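PDB 2CX0: hypothetical protein APE0525 from Aeropyrum pernix, which is of unknown function but probably binds RNA through its PUA domain and may act in translation initiation. Local coordinates for residues 75-83 with 138-146; 108-119 with 156-167. One frame throughout, in Å; residues are numbered along the deposited sequence.

Contact 1: residues 75-83 with 138-146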
loop_
_atom_site.group_PDB
_atom_site.type_symbol
_atom_site.label_atom_id
_atom_site.label_comp_id
_atom_site.label_asym_id
_atom_site.label_seq_id
_atom_site.Cartn_x
_atom_site.Cartn_y
_atom_site.Cartn_z
ATOM N N ARG A 75 -0.822 -3.106 -11.729
ATOM C CA ARG A 75 -0.736 -1.777 -11.216
ATOM C C ARG A 75 0.317 -1.682 -10.109
ATOM O O ARG A 75 0.660 -2.702 -9.467
ATOM C CB ARG A 75 -2.071 -1.321 -10.630
ATOM C CG ARG A 75 -3.070 -0.893 -11.672
ATOM C CD ARG A 75 -4.163 -0.012 -11.055
ATOM N NE ARG A 75 -4.909 -0.715 -10.009
ATOM C CZ ARG A 75 -6.054 -0.261 -9.486
ATOM N NH1 ARG A 75 -6.592 0.896 -9.911
ATOM N NH2 ARG A 75 -6.671 -0.962 -8.546
ATOM N N ILE A 76 0.813 -0.459 -9.929
ATOM C CA ILE A 76 1.827 -0.210 -8.913
ATOM C C ILE A 76 1.133 0.369 -7.661
ATOM O O ILE A 76 0.341 1.337 -7.755
ATOM C CB ILE A 76 2.914 0.751 -9.452
ATOM C CG1 ILE A 76 3.715 0.031 -10.569
ATOM C CG2 ILE A 76 3.937 1.145 -8.297
ATOM C CD1 ILE A 76 4.156 1.002 -11.640
ATOM N N TYR A 77 1.446 -0.233 -6.509
ATOM C CA TYR A 77 0.894 0.137 -5.213
ATOM C C TYR A 77 1.988 0.551 -4.208
ATOM O O TYR A 77 3.155 0.200 -4.335
ATOM C CB TYR A 77 0.186 -1.072 -4.553
ATOM C CG TYR A 77 -1.054 -1.544 -5.226
ATOM C CD1 TYR A 77 -2.306 -1.247 -4.687
ATOM C CD2 TYR A 77 -0.969 -2.270 -6.425
ATOM C CE1 TYR A 77 -3.486 -1.672 -5.344
ATOM C CE2 TYR A 77 -2.157 -2.703 -7.110
ATOM C CZ TYR A 77 -3.384 -2.388 -6.546
ATOM O OH TYR A 77 -4.533 -2.742 -7.190
ATOM N N PRO A 78 1.611 1.349 -3.223
ATOM C CA PRO A 78 2.584 1.769 -2.210
ATOM C C PRO A 78 2.590 0.716 -1.079
ATOM O O PRO A 78 1.542 0.083 -0.751
ATOM C CB PRO A 78 1.998 3.071 -1.633
ATOM C CG PRO A 78 0.393 2.822 -1.847
ATOM C CD PRO A 78 0.306 2.025 -3.144
ATOM N N THR A 79 3.755 0.587 -0.431
ATOM C CA THR A 79 3.848 -0.219 0.749
ATOM C C THR A 79 3.345 0.682 1.885
ATOM O O THR A 79 3.189 1.932 1.739
ATOM C CB THR A 79 5.302 -0.502 1.110
ATOM O OG1 THR A 79 6.028 0.777 1.151
ATOM C CG2 THR A 79 5.906 -1.513 0.044
ATOM N N LEU A 80 3.149 0.068 3.048
ATOM C CA LEU A 80 2.760 0.903 4.208
ATOM C C LEU A 80 3.945 1.796 4.589
ATOM O O LEU A 80 3.752 2.894 5.135
ATOM C CB LEU A 80 2.359 0.024 5.414
ATOM C CG LEU A 80 1.058 -0.748 5.132
ATOM C CD1 LEU A 80 0.693 -1.416 6.455
ATOM C CD2 LEU A 80 -0.130 0.186 4.712
ATOM N N GLN A 81 5.184 1.320 4.363
ATOM C CA GLN A 81 6.389 2.147 4.645
ATOM C C GLN A 81 6.360 3.431 3.781
ATOM O O GLN A 81 6.750 4.511 4.247
ATOM C CB GLN A 81 7.704 1.362 4.356
ATOM C CG GLN A 81 7.984 0.219 5.389
ATOM C CD GLN A 81 7.149 -1.050 5.196
ATOM O OE1 GLN A 81 6.403 -1.175 4.195
ATOM N NE2 GLN A 81 7.285 -2.011 6.142
ATOM N N CYS A 82 5.888 3.305 2.534
ATOM C CA CYS A 82 5.764 4.448 1.650
ATOM C C CYS A 82 4.749 5.444 2.253
ATOM O O CYS A 82 4.930 6.705 2.271
ATOM C CB CYS A 82 5.264 3.986 0.272
ATOM S SG CYS A 82 4.927 5.357 -0.880
ATOM N N LEU A 83 3.677 4.912 2.808
ATOM C CA LEU A 83 2.680 5.848 3.395
ATOM C C LEU A 83 3.248 6.579 4.631
ATOM O O LEU A 83 2.889 7.726 4.925
ATOM C CB LEU A 83 1.403 5.119 3.765
ATOM C CG LEU A 83 0.744 4.410 2.557
ATOM C CD1 LEU A 83 -0.633 3.867 3.051
ATOM C CD2 LEU A 83 0.577 5.311 1.286
ATOM N N THR A 138 -3.201 5.503 11.830
ATOM C CA THR A 138 -2.151 4.564 11.407
ATOM C C THR A 138 -2.634 3.759 10.184
ATOM O O THR A 138 -3.676 3.113 10.238
ATOM C CB THR A 138 -1.852 3.512 12.509
ATOM O OG1 THR A 138 -1.384 4.165 13.681
ATOM C CG2 THR A 138 -0.819 2.466 12.022
ATOM N N PRO A 139 -1.872 3.779 9.096
ATOM C CA PRO A 139 -2.283 3.002 7.928
ATOM C C PRO A 139 -2.105 1.523 8.289
ATOM O O PRO A 139 -1.070 1.107 8.855
ATOM C CB PRO A 139 -1.299 3.446 6.831
ATOM C CG PRO A 139 -0.792 4.782 7.341
ATOM C CD PRO A 139 -0.654 4.562 8.805
ATOM N N VAL A 140 -3.138 0.724 8.016
ATOM C CA VAL A 140 -3.008 -0.702 8.308
ATOM C C VAL A 140 -3.115 -1.607 7.068
ATOM O O VAL A 140 -2.721 -2.784 7.102
ATOM C CB VAL A 140 -4.066 -1.172 9.391
ATOM C CG1 VAL A 140 -3.831 -0.420 10.705
ATOM C CG2 VAL A 140 -5.444 -0.866 8.923
HETATM N N MSE A 141 -3.680 -1.087 5.978
HETATM C CA MSE A 141 -3.815 -1.907 4.788
HETATM C C MSE A 141 -3.960 -1.002 3.552
HETATM O O MSE A 141 -4.463 0.124 3.624
HETATM C CB MSE A 141 -5.041 -2.803 4.928
HETATM C CG MSE A 141 -5.386 -3.711 3.646
HETATM SE SE MSE A 141 -6.717 -2.811 2.497
HETATM C CE MSE A 141 -8.328 -3.459 3.479
ATOM N N VAL A 142 -3.478 -1.520 2.427
ATOM C CA VAL A 142 -3.575 -0.857 1.127
ATOM C C VAL A 142 -4.374 -1.832 0.278
ATOM O O VAL A 142 -4.083 -3.026 0.320
ATOM C CB VAL A 142 -2.142 -0.644 0.484
ATOM C CG1 VAL A 142 -2.281 -0.358 -0.966
ATOM C CG2 VAL A 142 -1.465 0.620 1.196
ATOM N N GLY A 143 -5.339 -1.315 -0.478
ATOM C CA GLY A 143 -6.158 -2.168 -1.313
ATOM C C GLY A 143 -7.005 -1.456 -2.373
ATOM O O GLY A 143 -6.756 -0.305 -2.761
ATOM N N VAL A 144 -8.012 -2.183 -2.858
ATOM C CA VAL A 144 -8.827 -1.681 -3.921
ATOM C C VAL A 144 -10.247 -1.417 -3.459
ATOM O O VAL A 144 -10.897 -2.294 -2.866
ATOM C CB VAL A 144 -8.817 -2.713 -5.102
ATOM C CG1 VAL A 144 -9.669 -2.161 -6.299
ATOM C CG2 VAL A 144 -7.370 -3.028 -5.524
ATOM N N ALA A 145 -10.732 -0.208 -3.735
ATOM C CA ALA A 145 -12.093 0.135 -3.319
ATOM C C ALA A 145 -13.077 -0.761 -4.089
ATOM O O ALA A 145 -12.956 -0.932 -5.293
ATOM C CB ALA A 145 -12.411 1.629 -3.622
ATOM N N GLU A 146 -14.049 -1.322 -3.383
ATOM C CA GLU A 146 -15.092 -2.143 -4.001
ATOM C C GLU A 146 -16.358 -1.352 -4.246
ATOM O O GLU A 146 -17.292 -1.851 -4.882
ATOM C CB GLU A 146 -15.456 -3.319 -3.120
ATOM C CG GLU A 146 -14.353 -4.331 -3.066
ATOM C CD GLU A 146 -14.691 -5.634 -3.794
ATOM O OE1 GLU A 146 -15.869 -6.057 -3.768
ATOM O OE2 GLU A 146 -13.778 -6.250 -4.365
#
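The carbonyl oxygen of Pro78 is buried against Val142 without a hydrogen-bonding partner; its nearest neighbour across the contact is the methyl CG2 of Val142, 3.6 Å from Pro78 O. No hydrogen bond joins the two segments; apolar side chains do most of the packing. Val142 holds CG1 anti to its own N (chi1 163°), which turns that methyl to the edge of the Tyr77 ring, 3.8 Å from Tyr77 CD1, and leaves CG2 for the leucines. Leu80 CD2 lies 3.8 Å from Val142 CG2, and Leu83 CD1 touches both this methyl and Pro139 CB. Further along, Tyr77 OH presses on Val144 CG2 at 3.3 Å. The hydroxyl is fixed by Asp73 and by Arg75, whose NH2 donates to Tyr77 OH over 3.1 Å and also reaches Gly126 O. A phenylalanine here would lack the hydroxyl, so Asp73 OD2 would probably be left without this mate and the Arg75 guanidinium held less firmly. The contact joins the pre-PUA part to the PUA domain: strand 76-78, paired with 65-70 at the edge of one sheet, and the start of helix 80-86 rest on strand 138-145, which lies between 128-133 and 163-170 in the other.

Contact 2: residues 108-119 with 156-167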
loop_
_atom_site.group_PDB
_atom_site.type_symbol
_atom_site.label_atom_id
_atom_site.label_comp_id
_atom_site.label_asym_id
_atom_site.label_seq_id
_atom_site.Cartn_x
_atom_site.Cartn_y
_atom_site.Cartn_z
ATOM N N GLY A 108 -4.903 -9.632 8.355
ATOM C CA GLY A 108 -5.027 -10.015 6.949
ATOM C C GLY A 108 -6.424 -10.084 6.392
ATOM O O GLY A 108 -6.649 -10.535 5.258
ATOM N N ALA A 109 -7.408 -9.663 7.159
ATOM C CA ALA A 109 -8.803 -9.680 6.625
ATOM C C ALA A 109 -9.057 -8.539 5.586
ATOM O O ALA A 109 -8.345 -7.529 5.547
ATOM C CB ALA A 109 -9.792 -9.507 7.826
ATOM N N HIS A 110 -10.064 -8.707 4.733
ATOM C CA HIS A 110 -10.483 -7.649 3.834
ATOM C C HIS A 110 -11.288 -6.699 4.729
ATOM O O HIS A 110 -11.632 -7.054 5.871
ATOM C CB HIS A 110 -11.433 -8.198 2.763
ATOM C CG HIS A 110 -10.748 -9.054 1.751
ATOM N ND1 HIS A 110 -11.001 -10.414 1.599
ATOM C CD2 HIS A 110 -9.773 -8.754 0.868
ATOM C CE1 HIS A 110 -10.200 -10.899 0.659
ATOM N NE2 HIS A 110 -9.446 -9.914 0.199
ATOM N N LEU A 111 -11.557 -5.498 4.232
ATOM C CA LEU A 111 -12.314 -4.525 5.034
ATOM C C LEU A 111 -13.815 -4.555 4.677
ATOM O O LEU A 111 -14.203 -4.301 3.554
ATOM C CB LEU A 111 -11.749 -3.088 4.862
ATOM C CG LEU A 111 -12.575 -1.944 5.489
ATOM C CD1 LEU A 111 -12.650 -2.168 7.063
ATOM C CD2 LEU A 111 -11.895 -0.562 5.109
HETATM N N MSE A 112 -14.642 -4.928 5.647
HETATM C CA MSE A 112 -16.084 -4.909 5.419
HETATM C C MSE A 112 -16.662 -3.544 5.881
HETATM O O MSE A 112 -16.170 -2.889 6.799
HETATM C CB MSE A 112 -16.719 -6.053 6.188
HETATM C CG MSE A 112 -15.959 -7.373 6.081
HETATM SE SE MSE A 112 -15.891 -8.023 4.265
HETATM C CE MSE A 112 -17.633 -8.505 4.201
ATOM N N ILE A 113 -17.734 -3.130 5.221
ATOM C CA ILE A 113 -18.400 -1.888 5.488
ATOM C C ILE A 113 -18.725 -1.587 6.969
ATOM O O ILE A 113 -18.597 -0.445 7.422
ATOM C CB ILE A 113 -19.692 -1.828 4.649
ATOM C CG1 ILE A 113 -19.309 -1.765 3.148
ATOM C CG2 ILE A 113 -20.546 -0.557 5.060
ATOM C CD1 ILE A 113 -20.518 -2.129 2.207
ATOM N N PRO A 114 -19.138 -2.606 7.737
ATOM C CA PRO A 114 -19.454 -2.315 9.139
ATOM C C PRO A 114 -18.273 -1.821 9.965
ATOM O O PRO A 114 -18.500 -1.234 11.008
ATOM C CB PRO A 114 -19.993 -3.644 9.670
ATOM C CG PRO A 114 -20.622 -4.266 8.445
ATOM C CD PRO A 114 -19.527 -3.982 7.369
ATOM N N GLY A 115 -17.036 -2.088 9.546
ATOM C CA GLY A 115 -15.864 -1.591 10.296
ATOM C C GLY A 115 -15.458 -0.187 9.847
ATOM O O GLY A 115 -14.527 0.414 10.397
ATOM N N VAL A 116 -16.160 0.383 8.861
ATOM C CA VAL A 116 -15.794 1.711 8.394
ATOM C C VAL A 116 -16.487 2.791 9.203
ATOM O O VAL A 116 -17.689 2.710 9.427
ATOM C CB VAL A 116 -16.162 1.874 6.878
ATOM C CG1 VAL A 116 -15.935 3.356 6.439
ATOM C CG2 VAL A 116 -15.315 0.885 6.026
ATOM N N VAL A 117 -15.732 3.828 9.560
ATOM C CA VAL A 117 -16.250 4.947 10.341
ATOM C C VAL A 117 -16.023 6.294 9.704
ATOM O O VAL A 117 -16.402 7.349 10.261
ATOM C CB VAL A 117 -15.621 5.001 11.766
ATOM C CG1 VAL A 117 -15.982 3.664 12.573
ATOM C CG2 VAL A 117 -14.060 5.122 11.660
ATOM N N GLY A 118 -15.397 6.306 8.544
ATOM C CA GLY A 118 -15.125 7.597 7.905
ATOM C C GLY A 118 -14.550 7.401 6.529
ATOM O O GLY A 118 -13.941 6.339 6.245
ATOM N N VAL A 119 -14.808 8.366 5.657
ATOM C CA VAL A 119 -14.280 8.321 4.287
ATOM C C VAL A 119 -13.654 9.667 3.934
ATOM O O VAL A 119 -14.244 10.724 4.228
ATOM C CB VAL A 119 -15.358 8.060 3.258
ATOM C CG1 VAL A 119 -14.753 8.192 1.848
ATOM C CG2 VAL A 119 -15.993 6.677 3.485
ATOM N N TYR A 156 -21.591 3.055 5.151
ATOM C CA TYR A 156 -21.027 2.887 6.472
ATOM C C TYR A 156 -21.934 3.490 7.545
ATOM O O TYR A 156 -21.999 2.989 8.650
ATOM C CB TYR A 156 -19.577 3.456 6.553
ATOM C CG TYR A 156 -19.432 4.878 6.964
ATOM C CD1 TYR A 156 -19.093 5.859 6.025
ATOM C CD2 TYR A 156 -19.526 5.250 8.311
ATOM C CE1 TYR A 156 -18.849 7.194 6.414
ATOM C CE2 TYR A 156 -19.270 6.614 8.716
ATOM C CZ TYR A 156 -18.941 7.552 7.741
ATOM O OH TYR A 156 -18.747 8.857 8.062
ATOM N N ARG A 157 -22.663 4.542 7.208
ATOM C CA ARG A 157 -23.554 5.139 8.195
ATOM C C ARG A 157 -24.748 4.221 8.519
ATOM O O ARG A 157 -25.323 4.335 9.575
ATOM C CB ARG A 157 -24.044 6.493 7.685
ATOM C CG ARG A 157 -22.976 7.563 7.770
ATOM C CD ARG A 157 -23.496 8.850 7.147
ATOM N NE ARG A 157 -22.644 9.974 7.482
ATOM C CZ ARG A 157 -21.585 10.341 6.779
ATOM N NH1 ARG A 157 -21.237 9.656 5.692
ATOM N NH2 ARG A 157 -20.897 11.429 7.138
ATOM N N GLU A 158 -25.113 3.342 7.592
ATOM C CA GLU A 158 -26.176 2.372 7.791
ATOM C C GLU A 158 -25.583 1.092 8.367
ATOM O O GLU A 158 -26.305 0.201 8.784
ATOM C CB GLU A 158 -26.787 1.987 6.430
ATOM C CG GLU A 158 -27.262 3.178 5.623
ATOM C CD GLU A 158 -27.537 2.839 4.160
ATOM O OE1 GLU A 158 -27.985 3.755 3.441
ATOM O OE2 GLU A 158 -27.310 1.671 3.733
ATOM N N LYS A 159 -24.258 1.000 8.375
ATOM C CA LYS A 159 -23.559 -0.247 8.768
ATOM C C LYS A 159 -24.071 -1.447 7.938
ATOM O O LYS A 159 -24.337 -2.537 8.435
ATOM C CB LYS A 159 -23.617 -0.548 10.277
ATOM C CG LYS A 159 -23.012 0.570 11.058
ATOM C CD LYS A 159 -21.540 0.698 10.823
ATOM C CE LYS A 159 -21.046 1.949 11.558
ATOM N NZ LYS A 159 -19.579 2.054 11.535
ATOM N N ALA A 160 -24.217 -1.200 6.649
ATOM C CA ALA A 160 -24.604 -2.230 5.675
ATOM C C ALA A 160 -23.520 -3.334 5.674
ATOM O O ALA A 160 -22.336 -3.050 5.970
ATOM C CB ALA A 160 -24.623 -1.592 4.294
ATOM N N ARG A 161 -23.891 -4.565 5.329
ATOM C CA ARG A 161 -22.910 -5.667 5.256
ATOM C C ARG A 161 -22.311 -5.747 3.844
ATOM O O ARG A 161 -22.977 -5.401 2.845
ATOM C CB ARG A 161 -23.545 -6.998 5.595
ATOM C CG ARG A 161 -23.683 -7.279 7.126
ATOM C CD ARG A 161 -24.220 -6.090 7.902
ATOM N NE ARG A 161 -24.458 -6.492 9.296
ATOM C CZ ARG A 161 -24.705 -5.665 10.316
ATOM N NH1 ARG A 161 -24.735 -4.362 10.138
ATOM N NH2 ARG A 161 -24.962 -6.164 11.517
ATOM N N GLY A 162 -21.073 -6.216 3.760
ATOM C CA GLY A 162 -20.447 -6.300 2.438
ATOM C C GLY A 162 -19.001 -5.804 2.464
ATOM O O GLY A 162 -18.594 -5.124 3.406
ATOM N N ARG A 163 -18.240 -6.112 1.404
ATOM C CA ARG A 163 -16.862 -5.710 1.331
ATOM C C ARG A 163 -16.704 -4.249 0.866
ATOM O O ARG A 163 -17.301 -3.800 -0.112
ATOM C CB ARG A 163 -16.089 -6.656 0.392
ATOM C CG ARG A 163 -14.511 -6.532 0.479
ATOM C CD ARG A 163 -13.910 -7.891 0.064
ATOM N NE ARG A 163 -13.997 -8.041 -1.379
ATOM C CZ ARG A 163 -13.601 -9.119 -2.038
ATOM N NH1 ARG A 163 -13.130 -10.166 -1.380
ATOM N NH2 ARG A 163 -13.569 -9.081 -3.344
ATOM N N ALA A 164 -15.916 -3.498 1.613
ATOM C CA ALA A 164 -15.649 -2.112 1.263
ATOM C C ALA A 164 -14.327 -2.009 0.464
ATOM O O ALA A 164 -14.250 -1.274 -0.564
ATOM C CB ALA A 164 -15.545 -1.254 2.553
ATOM N N VAL A 165 -13.299 -2.712 0.944
ATOM C CA VAL A 165 -11.962 -2.645 0.274
ATOM C C VAL A 165 -11.332 -4.036 0.258
ATOM O O VAL A 165 -11.281 -4.747 1.280
ATOM C CB VAL A 165 -10.977 -1.704 1.065
ATOM C CG1 VAL A 165 -9.569 -1.651 0.400
ATOM C CG2 VAL A 165 -11.632 -0.271 1.206
ATOM N N ARG A 166 -10.847 -4.403 -0.912
ATOM C CA ARG A 166 -10.194 -5.679 -1.092
ATOM C C ARG A 166 -8.739 -5.485 -0.705
ATOM O O ARG A 166 -8.019 -4.630 -1.266
ATOM C CB ARG A 166 -10.357 -6.164 -2.558
ATOM C CG ARG A 166 -9.637 -7.475 -2.849
ATOM C CD ARG A 166 -10.158 -8.156 -4.104
ATOM N NE ARG A 166 -10.236 -7.272 -5.262
ATOM C CZ ARG A 166 -9.191 -6.925 -6.008
ATOM N NH1 ARG A 166 -7.989 -7.395 -5.692
ATOM N NH2 ARG A 166 -9.347 -6.136 -7.085
ATOM N N ARG A 167 -8.304 -6.299 0.255
ATOM C CA ARG A 167 -6.929 -6.230 0.728
ATOM C C ARG A 167 -5.866 -6.547 -0.368
ATOM O O ARG A 167 -6.028 -7.506 -1.128
ATOM C CB ARG A 167 -6.754 -7.227 1.927
ATOM C CG ARG A 167 -5.264 -7.434 2.302
ATOM C CD ARG A 167 -4.994 -8.865 2.816
ATOM N NE ARG A 167 -5.134 -9.847 1.725
ATOM C CZ ARG A 167 -6.110 -10.738 1.611
ATOM N NH1 ARG A 167 -7.065 -10.819 2.518
ATOM N NH2 ARG A 167 -6.143 -11.531 0.549
HETATM O O HOH W 1 -18.070 0.669 13.417
HETATM O O HOH W 2 -17.280 10.239 6.265
#
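The imidazole of His110 lies between two arginines, with NH1 of Arg167 3.4 Å above one face and NH1 of Arg163 3.6 Å from the opposite one, both toward the rim. The Arg167 guanidinium is inclined 31° to the ring and that of Arg163 56°. Arg167 NH1 also donates to Gly108 O over 2.8 Å, which ties its position over the ring to the backbone just after helix 99-107. Next to His110, a classic beta bulge lets one carbonyl serve two amides: Leu111 O accepts from Ala164 N at 2.7 Å and, over a longer distance and tilted from the carbonyl plane, from Val165 N. Ile113 N continues the pairing to Gly162 O, while Ile113 CG1 meets the methyl of Ala164. At the far end Tyr156 packs CB on Val116 CG1 (3.6 Å) and lays a ring face over Gly118 N; Arg157 CG lies over the opposite face, toward its rim, and a water bridges Tyr156 OH and Val119 N. Lys159 ends the helix in a Schellman motif, and its chain, bent at chi2 (-67°), lets NZ donate to Val116 O over 2.9 Å, from above the carbonyl plane, with a second water linking NZ to Pro114 O. Farther out, Glu146 holds Arg163 by a salt bridge. Within the PUA domain, strand 111-112 edges the mixed sheet beside 163-170, while 116-121, the opposite outer strand, pairs with 93-97 and receives the end of helix 149-158.

Overall arrangement
Contact 1 is core, its centre about 2 Å from the centre of the chain; contact 2, about 17 Å from it, is only partly buried. Their centres are about 16 Å apart, yet both rest on the same sheet, where strands 138-145 and 163-170 are neighbours: backbone bonds probably run from Glu146 N to Ala164 O and from Arg166 N to Val144 O, and Met141 packs on Leu111. Contact 1 joins two sheets by apolar side chains, with polar groups at one end, whereas contact 2 lies within the PUA domain and combines backbone pairing, arginine-histidine packing and bridging waters. It also buries more surface, 1066 against 435 Å².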